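Local atomic coordinates of metallophosphoesterase (Sphaerobacter thermophilus, PDB entry 3RQZ), a protein that binds zinc at a two-metal centre and probably hydrolyses phosphate esters, as a YfcE-type member of the metallophosphoesterase superfamily. Residues 9-14 / 35-40; 13-18 / 223-228; 41-46 / 227-232. All blocks are in the same frame, centred on the assembly; numbering follows the deposited sequence.

Overall arrangement
From the N terminus, strand 6-9 runs into the loop 9-14, and contact 1 joins this loop to 35-40, which follows the parallel strand 31-34; helix 16-26 lies in the connection it closes, and a zinc ion sits on the join. Contacts 2 and 3 close much longer loops, with 204 and 180 residues between their segments. Contact 2 opens at H13 and A14, before contact 1 has closed, so these two cross; contact 3 follows contact 1 in series. Contact 3 opens inside the span of contact 2 but ends slightly beyond it, so the two interlock on helix 222-232. Q228 serves both longer contacts, tying this late helix to the starts of helices 16-26 and 45-55.

Contact 1. Residues 9-14 / 35-40; sequences ISDVHA and LGDIVG. With ZN (zinc ion), chain D.
L35 opens the pairing with I9 and S10: its backbone N donates to I9 O (2.9 Å), and its CB rests 3.4 Å from S10 OG. G36, at backbone angles that call for glycine, receives the N-H of D11 on its carbonyl O, almost head-on at 3.0 Å. D37 does two jobs. Its O accepts from H13 N at 2.8 Å, while its side chain runs beside those of D11 and H13. With CG anti to the carbonyl carbon (chi1 -82°), D37 OD2 reaches the zinc ion at 2.2 Å and shares it with D11 OD1 and H13 NE2; the two carboxylate planes stand 75° apart, and D37 OD1 is taken by the backbone N of H65. I38 O then accepts from A14 N at 2.7 Å. V39 O meets H13 ND1 at 3.0 Å, obliquely to the ring, and G40 O adds a weak bond near the ring plane, so ND1 is occupied while NE2 faces the metal. A water and H152 complete the coordination, and D37 with H150 also binds a second zinc. Two loops after parallel strands carry the D-x-H and G-D motifs, two of the metal-binding motifs that mark the calcineurin-like metallophosphoesterase active site.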
ATOM      1  N   ILE A   9       1.593  -3.413  -4.830  1.00 21.03           N
ATOM      2  CA  ILE A   9       0.526  -2.507  -4.414  1.00 20.64           C
ATOM      3  C   ILE A   9       0.555  -2.287  -2.910  1.00 20.40           C
ATOM      4  O   ILE A   9       1.056  -3.134  -2.134  1.00 19.89           O
ATOM      5  CB  ILE A   9      -0.931  -3.008  -4.836  1.00 20.62           C
ATOM      6  CG1 ILE A   9      -1.249  -4.411  -4.242  1.00 22.07           C
ATOM      7  CG2 ILE A   9      -1.096  -2.952  -6.370  1.00 22.45           C
ATOM      8  CD1 ILE A   9      -2.663  -4.934  -4.541  1.00 23.99           C
ATOM      9  N   SER A  10       0.008  -1.157  -2.499  1.00 19.54           N
ATOM     10  CA  SER A  10      -0.083  -0.820  -1.096  1.00 19.74           C
ATOM     11  C   SER A  10      -1.287   0.074  -0.868  1.00 19.96           C
ATOM     12  O   SER A  10      -1.732   0.787  -1.790  1.00 21.16           O
ATOM     13  CB  SER A  10       1.195  -0.105  -0.637  1.00 19.85           C
ATOM     14  OG  SER A  10       1.237   0.013   0.776  1.00 21.61           O
ATOM     15  N   ASP A  11      -1.812   0.035   0.353  1.00 19.13           N
ATOM     16  CA  ASP A  11      -2.785   1.022   0.810  1.00 19.68           C
ATOM     17  C   ASP A  11      -4.021   1.056  -0.089  1.00 19.35           C
ATOM     18  O   ASP A  11      -4.499   2.115  -0.518  1.00 19.54           O
ATOM     19  CB  ASP A  11      -2.104   2.407   1.004  1.00 19.80           C
ATOM     20  CG  ASP A  11      -0.955   2.354   2.018  1.00 20.83           C
ATOM     21  OD1 ASP A  11      -1.234   2.329   3.245  1.00 21.79           O
ATOM     22  OD2 ASP A  11       0.232   2.320   1.592  1.00 22.67           O
ATOM     23  N   VAL A  12      -4.532  -0.133  -0.364  1.00 19.34           N
ATOM     24  CA  VAL A  12      -5.787  -0.299  -1.077  1.00 19.38           C
ATOM     25  C   VAL A  12      -6.930   0.374  -0.295  1.00 19.76           C
ATOM     26  O   VAL A  12      -7.791   1.053  -0.870  1.00 20.90           O
ATOM     27  CB  VAL A  12      -6.058  -1.801  -1.342  1.00 18.14           C
ATOM     28  CG1 VAL A  12      -7.484  -1.998  -1.906  1.00 18.44           C
ATOM     29  CG2 VAL A  12      -4.964  -2.359  -2.305  1.00 17.18           C
ATOM     30  N   HIS A  13      -6.929   0.212   1.022  1.00 20.33           N
ATOM     31  CA  HIS A  13      -7.888   0.925   1.849  1.00 19.63           C
ATOM     32  C   HIS A  13      -9.309   0.743   1.348  1.00 20.40           C
ATOM     33  O   HIS A  13     -10.049   1.714   1.170  1.00 20.44           O
ATOM     34  CB  HIS A  13      -7.503   2.418   1.995  1.00 20.56           C
ATOM     35  CG  HIS A  13      -6.421   2.649   3.010  1.00 19.75           C
ATOM     36  ND1 HIS A  13      -6.540   2.241   4.321  1.00 20.67           N
ATOM     37  CD2 HIS A  13      -5.192   3.210   2.899  1.00 18.72           C
ATOM     38  CE1 HIS A  13      -5.437   2.559   4.982  1.00 21.53           C
ATOM     39  NE2 HIS A  13      -4.598   3.138   4.137  1.00 19.67           N
ATOM     40  N   ALA A  14      -9.675  -0.514   1.088  1.00 20.06           N
ATOM     41  CA  ALA A  14     -11.053  -0.869   0.837  1.00 20.81           C
ATOM     42  C   ALA A  14     -11.638  -0.139  -0.385  1.00 21.70           C
ATOM     43  O   ALA A  14     -12.851  -0.006  -0.525  1.00 22.51           O
ATOM     44  CB  ALA A  14     -11.885  -0.604   2.141  1.00 20.94           C
ATOM     45  N   LEU A  35       1.468  -4.584   0.290  1.00 20.77           N
ATOM     46  CA  LEU A  35       2.157  -4.012   1.423  1.00 21.07           C
ATOM     47  C   LEU A  35       1.220  -3.582   2.551  1.00 20.55           C
ATOM     48  O   LEU A  35       1.616  -2.837   3.442  1.00 20.69           O
ATOM     49  CB  LEU A  35       3.044  -2.842   0.943  1.00 21.42           C
ATOM     50  CG  LEU A  35       4.397  -3.189   0.341  1.00 24.19           C
ATOM     51  CD1 LEU A  35       4.320  -4.285  -0.729  1.00 24.24           C
ATOM     52  CD2 LEU A  35       5.144  -1.902  -0.218  1.00 27.50           C
ATOM     53  N   GLY A  36      -0.013  -4.076   2.554  1.00 20.84           N
ATOM     54  CA  GLY A  36      -0.873  -3.869   3.722  1.00 20.85           C
ATOM     55  C   GLY A  36      -1.776  -2.665   3.606  1.00 20.85           C
ATOM     56  O   GLY A  36      -1.765  -1.956   2.573  1.00 20.58           O
ATOM     57  N   ASP A  37      -2.552  -2.422   4.673  1.00 20.66           N
ATOM     58  CA  ASP A  37      -3.663  -1.473   4.632  1.00 20.53           C
ATOM     59  C   ASP A  37      -4.636  -1.782   3.478  1.00 20.27           C
ATOM     60  O   ASP A  37      -4.973  -0.919   2.664  1.00 20.32           O
ATOM     61  CB  ASP A  37      -3.177  -0.015   4.586  1.00 20.27           C
ATOM     62  CG  ASP A  37      -2.826   0.531   5.962  1.00 20.97           C
ATOM     63  OD1 ASP A  37      -2.905  -0.207   6.975  1.00 23.31           O
ATOM     64  OD2 ASP A  37      -2.450   1.702   6.044  1.00 24.15           O
ATOM     65  N   ILE A  38      -5.087  -3.037   3.452  1.00 20.03           N
ATOM     66  CA  ILE A  38      -6.153  -3.488   2.596  1.00 19.97           C
ATOM     67  C   ILE A  38      -7.507  -2.844   2.974  1.00 20.23           C
ATOM     68  O   ILE A  38      -8.363  -2.654   2.121  1.00 20.36           O
ATOM     69  CB  ILE A  38      -6.274  -5.015   2.719  1.00 20.13           C
ATOM     70  CG1 ILE A  38      -4.886  -5.677   2.562  1.00 22.19           C
ATOM     71  CG2 ILE A  38      -7.215  -5.558   1.697  1.00 21.97           C
ATOM     72  CD1 ILE A  38      -4.871  -7.223   2.823  1.00 23.10           C
ATOM     73  N   VAL A  39      -7.701  -2.544   4.262  1.00 20.55           N
ATOM     74  CA  VAL A  39      -8.987  -2.026   4.745  1.00 20.66           C
ATOM     75  C   VAL A  39      -8.760  -0.684   5.396  1.00 21.41           C
ATOM     76  O   VAL A  39      -7.608  -0.244   5.547  1.00 22.19           O
ATOM     77  CB  VAL A  39      -9.677  -2.993   5.774  1.00 20.45           C
ATOM     78  CG1 VAL A  39      -9.913  -4.402   5.168  1.00 21.54           C
ATOM     79  CG2 VAL A  39      -8.826  -3.104   7.069  1.00 19.69           C
ATOM     80  N   GLY A  40      -9.857  -0.056   5.813  1.00 22.05           N
ATOM     81  CA  GLY A  40      -9.831   1.263   6.453  1.00 22.76           C
ATOM     82  C   GLY A  40     -10.172   2.334   5.441  1.00 23.11           C
ATOM     83  O   GLY A  40      -9.717   2.258   4.285  1.00 23.51           O
TER
HETATM   84 ZN    ZN D 301      -2.452   3.437   4.652  1.00 29.84          ZN
HETATM   85  O   HOH W   1      -2.972   5.028   6.442  1.00 26.74           O

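Contact 2. Residues 13-18 / 223-228; sequences HANLVA and ADTQAQ. With ZN (zinc ion), chain D.
T225 OG1 donates to N15 OD1 at 2.7 Å, setting helix 222-232 against the start of helix 16-26. N15 is the N-cap of the latter, and the same OD1 accepts the capping bond from A18 N at 3.1 Å. The two donors come to this oxygen from opposite faces of the amide plane, while the side chains of N15 and T225 cross at about a right angle. With CG anti to the backbone N (chi1 -168°), the amide is placed where one oxygen serves both helices. V17 packs alongside: its CB lies 3.3 Å from T225 OG1, and its CG2 touches D224 CB at 4.1 Å and Q228 NE2 at 3.9 Å.

Further out, the other end of the amide is fixed by G192 O and the hydroxyl of Y220, both bonded to N15 ND2, and L242 of helix 236-244 packs on both N15 and T225. Replacing N15 by alanine would probably leave A18 N without its cap and T225 OG1 without its acceptor, weakening the tie between the helices. D224 turns its carboxylate to R221 in a salt bridge. A water bridges the two helices, accepting from V17 N and donating to T225 OG1 at 3.0 Å and to Q228 OE1 at 2.8 Å.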
ATOM      1  N   HIS A  13      -6.929   0.212   1.022  1.00 20.33           N
ATOM      2  CA  HIS A  13      -7.888   0.925   1.849  1.00 19.63           C
ATOM      3  C   HIS A  13      -9.309   0.743   1.348  1.00 20.40           C
ATOM      4  O   HIS A  13     -10.049   1.714   1.170  1.00 20.44           O
ATOM      5  CB  HIS A  13      -7.503   2.418   1.995  1.00 20.56           C
ATOM      6  CG  HIS A  13      -6.421   2.649   3.010  1.00 19.75           C
ATOM      7  ND1 HIS A  13      -6.540   2.241   4.321  1.00 20.67           N
ATOM      8  CD2 HIS A  13      -5.192   3.210   2.899  1.00 18.72           C
ATOM      9  CE1 HIS A  13      -5.437   2.559   4.982  1.00 21.53           C
ATOM     10  NE2 HIS A  13      -4.598   3.138   4.137  1.00 19.67           N
ATOM     11  N   ALA A  14      -9.675  -0.514   1.088  1.00 20.06           N
ATOM     12  CA  ALA A  14     -11.053  -0.869   0.837  1.00 20.81           C
ATOM     13  C   ALA A  14     -11.638  -0.139  -0.385  1.00 21.70           C
ATOM     14  O   ALA A  14     -12.851  -0.006  -0.525  1.00 22.51           O
ATOM     15  CB  ALA A  14     -11.885  -0.604   2.141  1.00 20.94           C
ATOM     16  N   ASN A  15     -10.762   0.320  -1.276  1.00 21.32           N
ATOM     17  CA  ASN A  15     -11.191   1.006  -2.491  1.00 21.79           C
ATOM     18  C   ASN A  15     -11.175  -0.010  -3.654  1.00 21.09           C
ATOM     19  O   ASN A  15     -10.195  -0.138  -4.390  1.00 20.99           O
ATOM     20  CB  ASN A  15     -10.292   2.230  -2.751  1.00 21.67           C
ATOM     21  CG  ASN A  15     -10.847   3.178  -3.828  1.00 23.14           C
ATOM     22  OD1 ASN A  15     -11.648   2.798  -4.696  1.00 23.56           O
ATOM     23  ND2 ASN A  15     -10.424   4.427  -3.755  1.00 23.75           N
ATOM     24  N   LEU A  16     -12.277  -0.740  -3.775  1.00 21.06           N
ATOM     25  CA  LEU A  16     -12.420  -1.837  -4.742  1.00 22.22           C
ATOM     26  C   LEU A  16     -12.359  -1.314  -6.167  1.00 22.59           C
ATOM     27  O   LEU A  16     -11.723  -1.923  -7.022  1.00 22.96           O
ATOM     28  CB  LEU A  16     -13.751  -2.601  -4.522  1.00 22.34           C
ATOM     29  CG  LEU A  16     -14.089  -3.768  -5.486  1.00 23.73           C
ATOM     30  CD1 LEU A  16     -13.022  -4.840  -5.463  1.00 27.68           C
ATOM     31  CD2 LEU A  16     -15.438  -4.361  -5.160  1.00 25.65           C
ATOM     32  N   VAL A  17     -12.975  -0.163  -6.408  1.00 22.61           N
ATOM     33  CA  VAL A  17     -12.992   0.401  -7.755  1.00 23.41           C
ATOM     34  C   VAL A  17     -11.528   0.714  -8.171  1.00 23.45           C
ATOM     35  O   VAL A  17     -11.127   0.393  -9.281  1.00 23.99           O
ATOM     36  CB  VAL A  17     -13.878   1.642  -7.830  1.00 23.14           C
ATOM     37  CG1 VAL A  17     -13.854   2.282  -9.218  1.00 25.88           C
ATOM     38  CG2 VAL A  17     -15.330   1.259  -7.430  1.00 25.86           C
ATOM     39  N   ALA A  18     -10.755   1.331  -7.277  1.00 22.51           N
ATOM     40  CA  ALA A  18      -9.376   1.670  -7.590  1.00 22.27           C
ATOM     41  C   ALA A  18      -8.542   0.385  -7.748  1.00 22.22           C
ATOM     42  O   ALA A  18      -7.722   0.295  -8.646  1.00 21.76           O
ATOM     43  CB  ALA A  18      -8.767   2.585  -6.496  1.00 22.03           C
ATOM     44  N   ALA A 223     -16.021   8.751  -8.547  1.00 31.40           N
ATOM     45  CA  ALA A 223     -17.453   8.953  -8.307  1.00 32.15           C
ATOM     46  C   ALA A 223     -18.126   7.692  -7.770  1.00 32.11           C
ATOM     47  O   ALA A 223     -19.018   7.775  -6.920  1.00 32.28           O
ATOM     48  CB  ALA A 223     -18.163   9.409  -9.588  1.00 32.63           C
ATOM     49  N   ASP A 224     -17.695   6.532  -8.263  1.00 31.94           N
ATOM     50  CA  ASP A 224     -18.330   5.262  -7.874  1.00 32.48           C
ATOM     51  C   ASP A 224     -17.943   4.875  -6.435  1.00 31.44           C
ATOM     52  O   ASP A 224     -18.795   4.459  -5.636  1.00 32.24           O
ATOM     53  CB  ASP A 224     -17.950   4.126  -8.838  1.00 33.42           C
ATOM     54  CG  ASP A 224     -18.570   4.275 -10.228  1.00 35.86           C
ATOM     55  OD1 ASP A 224     -19.317   5.245 -10.487  1.00 38.24           O
ATOM     56  OD2 ASP A 224     -18.285   3.390 -11.072  1.00 37.56           O
ATOM     57  N   THR A 225     -16.662   5.016  -6.100  1.00 30.23           N
ATOM     58  CA  THR A 225     -16.214   4.778  -4.724  1.00 28.92           C
ATOM     59  C   THR A 225     -16.911   5.784  -3.794  1.00 29.40           C
ATOM     60  O   THR A 225     -17.399   5.425  -2.721  1.00 28.80           O
ATOM     61  CB  THR A 225     -14.693   4.889  -4.608  1.00 28.31           C
ATOM     62  OG1 THR A 225     -14.104   3.779  -5.283  1.00 28.67           O
ATOM     63  CG2 THR A 225     -14.238   4.878  -3.151  1.00 27.72           C
ATOM     64  N   GLN A 226     -16.949   7.043  -4.223  1.00 29.38           N
ATOM     65  CA  GLN A 226     -17.618   8.089  -3.460  1.00 30.32           C
ATOM     66  C   GLN A 226     -19.103   7.763  -3.227  1.00 30.37           C
ATOM     67  O   GLN A 226     -19.582   7.873  -2.103  1.00 31.06           O
ATOM     68  CB  GLN A 226     -17.431   9.448  -4.126  1.00 30.91           C
ATOM     69  CG  GLN A 226     -16.008  10.018  -3.978  1.00 31.92           C
ATOM     70  CD  GLN A 226     -15.937  11.417  -4.577  1.00 31.77           C
ATOM     71  OE1 GLN A 226     -16.548  11.666  -5.607  1.00 30.98           O
ATOM     72  NE2 GLN A 226     -15.205  12.325  -3.931  1.00 30.23           N
ATOM     73  N   ALA A 227     -19.800   7.304  -4.264  1.00 30.58           N
ATOM     74  CA  ALA A 227     -21.200   6.862  -4.139  1.00 30.89           C
ATOM     75  C   ALA A 227     -21.364   5.726  -3.115  1.00 30.58           C
ATOM     76  O   ALA A 227     -22.292   5.731  -2.286  1.00 29.82           O
ATOM     77  CB  ALA A 227     -21.749   6.434  -5.491  1.00 31.91           C
ATOM     78  N   GLN A 228     -20.460   4.761  -3.180  1.00 29.82           N
ATOM     79  CA  GLN A 228     -20.495   3.618  -2.292  1.00 30.03           C
ATOM     80  C   GLN A 228     -20.226   4.053  -0.846  1.00 30.18           C
ATOM     81  O   GLN A 228     -20.807   3.503   0.074  1.00 30.99           O
ATOM     82  CB  GLN A 228     -19.435   2.582  -2.710  1.00 29.02           C
ATOM     83  CG  GLN A 228     -19.696   1.903  -4.049  1.00 29.29           C
ATOM     84  CD  GLN A 228     -18.517   1.065  -4.523  1.00 30.36           C
ATOM     85  OE1 GLN A 228     -17.436   1.038  -3.899  1.00 29.33           O
ATOM     86  NE2 GLN A 228     -18.715   0.366  -5.639  1.00 32.24           N
TER
HETATM   87 ZN    ZN D 301      -2.452   3.437   4.652  1.00 29.84          ZN
HETATM   88  O   HOH W   2     -14.648   1.140  -4.012  1.00 24.55           O
HETATM   89  O   HOH W   1      -2.972   5.028   6.442  1.00 26.74           O

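Contact 3. Residues 41-46 / 227-232; sequences YGPRPR and AQMREA
Q228 meets P43 first through its CB, which lies 3.7 Å from P43 CB and about as far from P43 CG, the two side chains crossing nearly at right angles. One bond on, Q228 CG comes over a face of the R44 guanidinium, 3.5 Å from NH2. Its CD continues across the same face toward the rim, and the amide and guanidinium planes, 14° apart, are stacked. At the tip the branches part: OE1 lies 3.4 Å from P43 CG and close to R44 CG, while NE2 projects past the guanidinium rim, 4.0 Å from R44 NH2.

A bend at chi2 (-67°) folds the arginine back beside Q228, and NH1 donates to P43 O, 3.0 Å away and in the guanidinium plane, which restrains the group's rotation. R44 occupies the N-cap position of helix 45-55, at the end of the loop that leaves the metal-binding G-D segment of the phosphoesterase fold, and its backbone pairs with A14.

A water at the guanidinium edge accepts from R44 NH1 and donates to Q228 O at 2.6 Å, linking the arginine to the helix backbone. On the neighbouring position, selenomethionine M229 sets its CG 3.6 Å from P43 CD. Bent at its third torsion, it carries CE to 3.5 Å from Y41 O, and L238 of helix 236-244 packs against both M229 and Y41, whose ring meets that of the zinc ligand H13.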
ATOM      1  N   TYR A  41     -10.982   3.313   5.846  1.00 23.13           N
ATOM      2  CA  TYR A  41     -11.378   4.448   4.984  1.00 24.76           C
ATOM      3  C   TYR A  41     -12.401   4.115   3.888  1.00 25.43           C
ATOM      4  O   TYR A  41     -13.439   4.758   3.807  1.00 26.91           O
ATOM      5  CB  TYR A  41     -10.159   5.130   4.311  1.00 24.55           C
ATOM      6  CG  TYR A  41      -9.093   5.653   5.233  1.00 27.14           C
ATOM      7  CD1 TYR A  41      -9.420   6.441   6.329  1.00 28.76           C
ATOM      8  CD2 TYR A  41      -7.748   5.349   5.011  1.00 28.26           C
ATOM      9  CE1 TYR A  41      -8.445   6.928   7.175  1.00 32.38           C
ATOM     10  CE2 TYR A  41      -6.749   5.840   5.854  1.00 30.51           C
ATOM     11  CZ  TYR A  41      -7.113   6.624   6.932  1.00 33.37           C
ATOM     12  OH  TYR A  41      -6.164   7.122   7.784  1.00 36.34           O
ATOM     13  N   GLY A  42     -12.111   3.127   3.042  1.00 25.04           N
ATOM     14  CA  GLY A  42     -12.957   2.855   1.870  1.00 24.41           C
ATOM     15  C   GLY A  42     -14.192   1.995   2.137  1.00 24.57           C
ATOM     16  O   GLY A  42     -14.331   1.417   3.212  1.00 24.61           O
ATOM     17  N   PRO A  43     -15.105   1.918   1.149  1.00 24.67           N
ATOM     18  CA  PRO A  43     -16.414   1.267   1.286  1.00 24.96           C
ATOM     19  C   PRO A  43     -16.468  -0.240   1.065  1.00 24.36           C
ATOM     20  O   PRO A  43     -17.528  -0.840   1.258  1.00 24.81           O
ATOM     21  CB  PRO A  43     -17.248   1.958   0.185  1.00 25.02           C
ATOM     22  CG  PRO A  43     -16.232   2.185  -0.901  1.00 25.60           C
ATOM     23  CD  PRO A  43     -14.917   2.493  -0.201  1.00 23.80           C
ATOM     24  N   ARG A  44     -15.357  -0.856   0.661  1.00 24.19           N
ATOM     25  CA  ARG A  44     -15.413  -2.275   0.284  1.00 23.91           C
ATOM     26  C   ARG A  44     -14.324  -3.103   0.954  1.00 22.78           C
ATOM     27  O   ARG A  44     -13.533  -3.759   0.262  1.00 22.60           O
ATOM     28  CB  ARG A  44     -15.375  -2.452  -1.259  1.00 23.47           C
ATOM     29  CG  ARG A  44     -16.624  -1.932  -2.037  1.00 25.63           C
ATOM     30  CD  ARG A  44     -17.901  -2.734  -1.731  1.00 27.09           C
ATOM     31  NE  ARG A  44     -19.100  -2.229  -2.431  1.00 28.10           N
ATOM     32  CZ  ARG A  44     -19.983  -1.379  -1.920  1.00 28.54           C
ATOM     33  NH1 ARG A  44     -19.799  -0.880  -0.700  1.00 29.00           N
ATOM     34  NH2 ARG A  44     -21.045  -1.000  -2.646  1.00 27.19           N
ATOM     35  N   PRO A  45     -14.268  -3.088   2.302  1.00 23.03           N
ATOM     36  CA  PRO A  45     -13.182  -3.858   2.945  1.00 22.43           C
ATOM     37  C   PRO A  45     -13.242  -5.367   2.719  1.00 22.82           C
ATOM     38  O   PRO A  45     -12.179  -5.982   2.501  1.00 22.21           O
ATOM     39  CB  PRO A  45     -13.311  -3.497   4.439  1.00 22.55           C
ATOM     40  CG  PRO A  45     -14.766  -2.996   4.573  1.00 23.57           C
ATOM     41  CD  PRO A  45     -15.059  -2.319   3.278  1.00 22.92           C
ATOM     42  N   ARG A  46     -14.434  -5.981   2.737  1.00 23.00           N
ATOM     43  CA  ARG A  46     -14.496  -7.437   2.553  1.00 24.22           C
ATOM     44  C   ARG A  46     -13.968  -7.833   1.187  1.00 23.74           C
ATOM     45  O   ARG A  46     -13.153  -8.749   1.059  1.00 23.47           O
ATOM     46  CB  ARG A  46     -15.924  -7.958   2.713  1.00 24.90           C
ATOM     47  CG  ARG A  46     -16.407  -7.910   4.143  1.00 29.08           C
ATOM     48  CD  ARG A  46     -17.733  -8.701   4.304  1.00 38.38           C
ATOM     49  NE  ARG A  46     -18.788  -8.073   3.515  1.00 44.79           N
ATOM     50  CZ  ARG A  46     -19.593  -7.102   3.956  1.00 51.11           C
ATOM     51  NH1 ARG A  46     -19.500  -6.661   5.209  1.00 53.07           N
ATOM     52  NH2 ARG A  46     -20.515  -6.579   3.149  1.00 53.45           N
ATOM     53  N   ALA A 227     -19.800   7.304  -4.264  1.00 30.58           N
ATOM     54  CA  ALA A 227     -21.200   6.862  -4.139  1.00 30.89           C
ATOM     55  C   ALA A 227     -21.364   5.726  -3.115  1.00 30.58           C
ATOM     56  O   ALA A 227     -22.292   5.731  -2.286  1.00 29.82           O
ATOM     57  CB  ALA A 227     -21.749   6.434  -5.491  1.00 31.91           C
ATOM     58  N   GLN A 228     -20.460   4.761  -3.180  1.00 29.82           N
ATOM     59  CA  GLN A 228     -20.495   3.618  -2.292  1.00 30.03           C
ATOM     60  C   GLN A 228     -20.226   4.053  -0.846  1.00 30.18           C
ATOM     61  O   GLN A 228     -20.807   3.503   0.074  1.00 30.99           O
ATOM     62  CB  GLN A 228     -19.435   2.582  -2.710  1.00 29.02           C
ATOM     63  CG  GLN A 228     -19.696   1.903  -4.049  1.00 29.29           C
ATOM     64  CD  GLN A 228     -18.517   1.065  -4.523  1.00 30.36           C
ATOM     65  OE1 GLN A 228     -17.436   1.038  -3.899  1.00 29.33           O
ATOM     66  NE2 GLN A 228     -18.715   0.366  -5.639  1.00 32.24           N
HETATM   67  N   MSE A 229     -19.312   4.999  -0.656  1.00 30.04           N
HETATM   68  CA  MSE A 229     -19.052   5.547   0.687  1.00 30.78           C
HETATM   69  C   MSE A 229     -20.247   6.311   1.250  1.00 32.28           C
HETATM   70  O   MSE A 229     -20.597   6.136   2.417  1.00 32.80           O
HETATM   71  CB  MSE A 229     -17.813   6.441   0.702  1.00 30.60           C
HETATM   72  CG  MSE A 229     -16.496   5.675   0.434  1.00 28.78           C
HETATM   73 SE   MSE A 229     -14.993   6.867   0.186  0.75 27.70          SE
HETATM   74  CE  MSE A 229     -14.834   7.440   2.039  1.00 30.16           C
ATOM     75  N   ARG A 230     -20.885   7.139   0.421  1.00 33.35           N
ATOM     76  CA  ARG A 230     -22.063   7.878   0.861  1.00 34.68           C
ATOM     77  C   ARG A 230     -23.218   6.938   1.189  1.00 35.70           C
ATOM     78  O   ARG A 230     -23.980   7.193   2.128  1.00 35.18           O
ATOM     79  CB  ARG A 230     -22.481   8.930  -0.183  1.00 34.98           C
ATOM     80  CG  ARG A 230     -21.407  10.022  -0.394  1.00 34.13           C
ATOM     81  CD  ARG A 230     -21.966  11.219  -1.141  1.00 35.35           C
ATOM     82  NE  ARG A 230     -20.999  12.320  -1.116  1.00 36.17           N
ATOM     83  CZ  ARG A 230     -20.277  12.730  -2.156  1.00 35.79           C
ATOM     84  NH1 ARG A 230     -19.426  13.722  -1.982  1.00 36.32           N
ATOM     85  NH2 ARG A 230     -20.392  12.167  -3.365  1.00 35.28           N
ATOM     86  N   GLU A 231     -23.337   5.855   0.419  1.00 36.29           N
ATOM     87  CA  GLU A 231     -24.346   4.834   0.677  1.00 37.84           C
ATOM     88  C   GLU A 231     -24.118   4.176   2.044  1.00 37.98           C
ATOM     89  O   GLU A 231     -25.080   3.905   2.762  1.00 38.56           O
ATOM     90  CB  GLU A 231     -24.344   3.770  -0.433  1.00 38.34           C
ATOM     91  CG  GLU A 231     -25.455   2.705  -0.298  1.00 42.44           C
ATOM     92  CD  GLU A 231     -26.850   3.308  -0.103  1.00 46.95           C
ATOM     93  OE1 GLU A 231     -27.295   4.107  -0.962  1.00 47.89           O
ATOM     94  OE2 GLU A 231     -27.515   2.977   0.910  1.00 51.33           O
ATOM     95  N   ALA A 232     -22.854   3.940   2.400  1.00 37.55           N
ATOM     96  CA  ALA A 232     -22.501   3.336   3.693  1.00 37.97           C
ATOM     97  C   ALA A 232     -22.613   4.318   4.876  1.00 38.61           C
ATOM     98  O   ALA A 232     -22.508   3.910   6.027  1.00 39.21           O
ATOM     99  CB  ALA A 232     -21.082   2.704   3.640  1.00 37.72           C
TER
HETATM  100  O   HOH W   3     -21.778   1.138   0.283  1.00 34.43           O